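Local coordinates for odorant-binding protein 1d (Locusta migratoria, PDB 4PT1) that probably binds and carries small odorant molecules, as other secreted insect proteins of the PBP/GOBP family do, at residues 53-58 with 70-75. Residues are numbered along the deposited sequence; the frame is centred on the assembly and turned at random.
Sequences CIMVEF and EEELEN
The flat carboxamide of N75 turns its ND2 edge to the backbone of F58, just past helix 45-57: ND2 lies 3.5 Å from F58 CB, while OD1 comes obliquely to the F58 ring, whose edge is met in plane by I54 CG2. Both N-H groups of N75 are used, each with its partner in the amide plane. One reaches F58 O (ND2 to O 3.0 Å, N-H...O angle 171°), the donor tilted 31° from the carbonyl plane; the other runs from ND2 to E72 OE1 (3.1 Å), meeting it almost head-on down the carboxylate C-O bond. F58 is the first residue after helix 45-57 to leave helical phi/psi. In this all-helical odorant-binding fold the bond to its carbonyl ties helix 45-57, stapled to helix 15-26 by the C22-C53 disulfide, to the short helix 69-75. R10 bonds N75 OD1, fixing the amide's rotation. Replacing N75 with alanine removes the carboxamide, and F58 O, E72 OE1 and R10 NE would probably each lose this partner. E72 starts out with CG opposite its backbone N (chi1 -168°), then bends at chi2, which brings OE2 to 3.8 Å from M55 CE, the two side chains crossing at about a right angle; Y110 OH hydrogen-bonds that oxygen.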
ATOM      1  N   CYS A  53      -5.387   4.617  -5.023  1.00 11.16           N
ATOM      2  CA  CYS A  53      -4.710   5.098  -6.218  1.00 10.89           C
ATOM      3  C   CYS A  53      -3.421   4.326  -6.478  1.00 11.16           C
ATOM      4  O   CYS A  53      -3.138   3.985  -7.616  1.00 12.44           O
ATOM      5  CB  CYS A  53      -4.432   6.600  -6.088  1.00 11.32           C
ATOM      6  SG  CYS A  53      -3.573   7.306  -7.494  1.00 14.36           S
ATOM      7  N   ILE A  54      -2.636   4.072  -5.432  1.00 11.25           N
ATOM      8  CA  ILE A  54      -1.430   3.248  -5.533  1.00 12.92           C
ATOM      9  C   ILE A  54      -1.792   1.861  -6.077  1.00 12.98           C
ATOM     10  O   ILE A  54      -1.151   1.350  -6.983  1.00 12.05           O
ATOM     11  CB  ILE A  54      -0.695   3.119  -4.180  1.00 16.09           C
ATOM     12  CG1 ILE A  54       0.041   4.416  -3.848  1.00 18.03           C
ATOM     13  CG2 ILE A  54       0.354   1.989  -4.210  1.00 17.87           C
ATOM     14  CD1 ILE A  54       0.589   4.394  -2.444  1.00 21.02           C
ATOM     15  N   MET A  55      -2.841   1.253  -5.535  1.00 10.64           N
ATOM     16  CA  MET A  55      -3.186  -0.089  -5.985  1.00  9.68           C
ATOM     17  C   MET A  55      -3.589  -0.087  -7.459  1.00  9.60           C
ATOM     18  O   MET A  55      -3.256  -1.019  -8.192  1.00 13.84           O
ATOM     19  CB  MET A  55      -4.282  -0.695  -5.113  1.00  9.98           C
ATOM     20  CG  MET A  55      -3.841  -0.933  -3.679  1.00 11.62           C
ATOM     21  SD  MET A  55      -5.134  -1.718  -2.716  1.00 13.84           S
ATOM     22  CE  MET A  55      -4.962  -3.413  -3.292  1.00 12.21           C
ATOM     23  N   VAL A  56      -4.306   0.948  -7.888  1.00 10.36           N
ATOM     24  CA  VAL A  56      -4.746   1.058  -9.299  1.00 11.59           C
ATOM     25  C   VAL A  56      -3.537   1.216 -10.199  1.00 12.89           C
ATOM     26  O   VAL A  56      -3.447   0.580 -11.232  1.00 13.89           O
ATOM     27  CB  VAL A  56      -5.729   2.227  -9.523  1.00 11.88           C
ATOM     28  CG1 VAL A  56      -5.999   2.397 -11.012  1.00 13.43           C
ATOM     29  CG2 VAL A  56      -7.031   1.972  -8.781  1.00 13.91           C
ATOM     30  N   GLU A  57      -2.583   2.038  -9.781  1.00 12.43           N
ATOM     31  CA  GLU A  57      -1.382   2.266 -10.584  1.00 13.93           C
ATOM     32  C   GLU A  57      -0.505   0.990 -10.674  1.00 16.92           C
ATOM     33  O   GLU A  57       0.199   0.779 -11.672  1.00 19.80           O
ATOM     34  CB  GLU A  57      -0.598   3.442 -10.015  1.00 15.47           C
ATOM     35  CG  GLU A  57      -1.306   4.778 -10.171  1.00 17.59           C
ATOM     36  CD  GLU A  57      -1.431   5.224 -11.610  1.00 20.29           C
ATOM     37  OE1 GLU A  57      -0.397   5.313 -12.308  1.00 21.24           O
ATOM     38  OE2 GLU A  57      -2.567   5.513 -12.035  1.00 22.96           O
ATOM     39  N   PHE A  58      -0.580   0.125  -9.666  1.00 17.36           N
ATOM     40  CA  PHE A  58       0.142  -1.166  -9.714  1.00 17.69           C
ATOM     41  C   PHE A  58      -0.759  -2.376  -9.997  1.00 17.54           C
ATOM     42  O   PHE A  58      -0.434  -3.505  -9.625  1.00 18.53           O
ATOM     43  CB  PHE A  58       0.958  -1.370  -8.433  1.00 17.33           C
ATOM     44  CG  PHE A  58       2.052  -0.357  -8.257  1.00 22.78           C
ATOM     45  CD1 PHE A  58       3.120  -0.317  -9.147  1.00 24.96           C
ATOM     46  CD2 PHE A  58       2.014   0.556  -7.211  1.00 24.74           C
ATOM     47  CE1 PHE A  58       4.130   0.631  -9.001  1.00 26.35           C
ATOM     48  CE2 PHE A  58       3.024   1.498  -7.052  1.00 27.06           C
ATOM     49  CZ  PHE A  58       4.087   1.526  -7.949  1.00 25.55           C
ATOM     50  N   GLU A  70      -3.248 -11.797  -8.601  1.00 19.13           N
ATOM     51  CA  GLU A  70      -2.013 -12.142  -9.310  1.00 18.55           C
ATOM     52  C   GLU A  70      -1.089 -10.938  -9.379  1.00 18.44           C
ATOM     53  O   GLU A  70       0.131 -11.052  -9.210  1.00 15.88           O
ATOM     54  CB  GLU A  70      -2.329 -12.665 -10.735  1.00 22.67           C
ATOM     55  N   GLU A  71      -1.679  -9.770  -9.591  1.00 17.91           N
ATOM     56  CA  GLU A  71      -0.908  -8.534  -9.649  1.00 17.44           C
ATOM     57  C   GLU A  71      -0.356  -8.149  -8.291  1.00 14.06           C
ATOM     58  O   GLU A  71       0.753  -7.664  -8.198  1.00 15.66           O
ATOM     59  CB  GLU A  71      -1.740  -7.395 -10.229  1.00 18.30           C
ATOM     60  CG  GLU A  71      -2.147  -7.642 -11.680  1.00 19.39           C
ATOM     61  CD  GLU A  71      -1.057  -7.381 -12.699  1.00 21.49           C
ATOM     62  OE1 GLU A  71       0.064  -6.959 -12.350  1.00 22.16           O
ATOM     63  OE2 GLU A  71      -1.347  -7.608 -13.896  1.00 28.55           O
ATOM     64  N   GLU A  72      -1.124  -8.370  -7.240  1.00 13.64           N
ATOM     65  CA  GLU A  72      -0.658  -8.001  -5.909  1.00 13.90           C
ATOM     66  C   GLU A  72       0.485  -8.899  -5.458  1.00 13.29           C
ATOM     67  O   GLU A  72       1.427  -8.425  -4.828  1.00 12.62           O
ATOM     68  CB  GLU A  72      -1.800  -8.000  -4.893  1.00 13.46           C
ATOM     69  CG  GLU A  72      -1.473  -7.364  -3.545  1.00 14.32           C
ATOM     70  CD  GLU A  72      -1.389  -5.837  -3.556  1.00 15.21           C
ATOM     71  OE1 GLU A  72      -1.006  -5.200  -4.563  1.00 16.07           O
ATOM     72  OE2 GLU A  72      -1.693  -5.250  -2.513  1.00 14.57           O
ATOM     73  N   LEU A  73       0.414 -10.190  -5.798  1.00 13.50           N
ATOM     74  CA  LEU A  73       1.496 -11.116  -5.471  1.00 14.12           C
ATOM     75  C   LEU A  73       2.758 -10.687  -6.175  1.00 14.91           C
ATOM     76  O   LEU A  73       3.832 -10.718  -5.588  1.00 18.20           O
ATOM     77  CB  LEU A  73       1.130 -12.559  -5.822  1.00 14.53           C
ATOM     78  CG  LEU A  73      -0.034 -13.180  -5.036  1.00 12.41           C
ATOM     79  CD1 LEU A  73      -0.474 -14.496  -5.641  1.00 15.92           C
ATOM     80  CD2 LEU A  73       0.267 -13.359  -3.551  1.00 15.84           C
ATOM     81  N   GLU A  74       2.640 -10.270  -7.431  1.00 16.71           N
ATOM     82  CA  GLU A  74       3.797  -9.711  -8.130  1.00 20.13           C
ATOM     83  C   GLU A  74       4.327  -8.429  -7.461  1.00 19.95           C
ATOM     84  O   GLU A  74       5.540  -8.173  -7.473  1.00 26.02           O
ATOM     85  CB  GLU A  74       3.475  -9.437  -9.596  1.00 23.75           C
ATOM     86  CG  GLU A  74       3.364 -10.686 -10.450  1.00 29.12           C
ATOM     87  CD  GLU A  74       3.126 -10.353 -11.912  1.00 37.63           C
ATOM     88  OE1 GLU A  74       3.999  -9.690 -12.526  1.00 43.10           O
ATOM     89  OE2 GLU A  74       2.061 -10.745 -12.444  1.00 42.92           O
ATOM     90  N   ASN A  75       3.426  -7.637  -6.881  1.00 17.84           N
ATOM     91  CA  ASN A  75       3.805  -6.382  -6.181  1.00 16.90           C
ATOM     92  C   ASN A  75       4.604  -6.574  -4.896  1.00 16.36           C
ATOM     93  O   ASN A  75       5.219  -5.631  -4.400  1.00 16.40           O
ATOM     94  CB  ASN A  75       2.570  -5.521  -5.869  1.00 16.17           C
ATOM     95  CG  ASN A  75       1.964  -4.911  -7.105  1.00 17.74           C
ATOM     96  OD1 ASN A  75       2.650  -4.761  -8.107  1.00 17.38           O
ATOM     97  ND2 ASN A  75       0.652  -4.589  -7.060  1.00 17.21           N
TER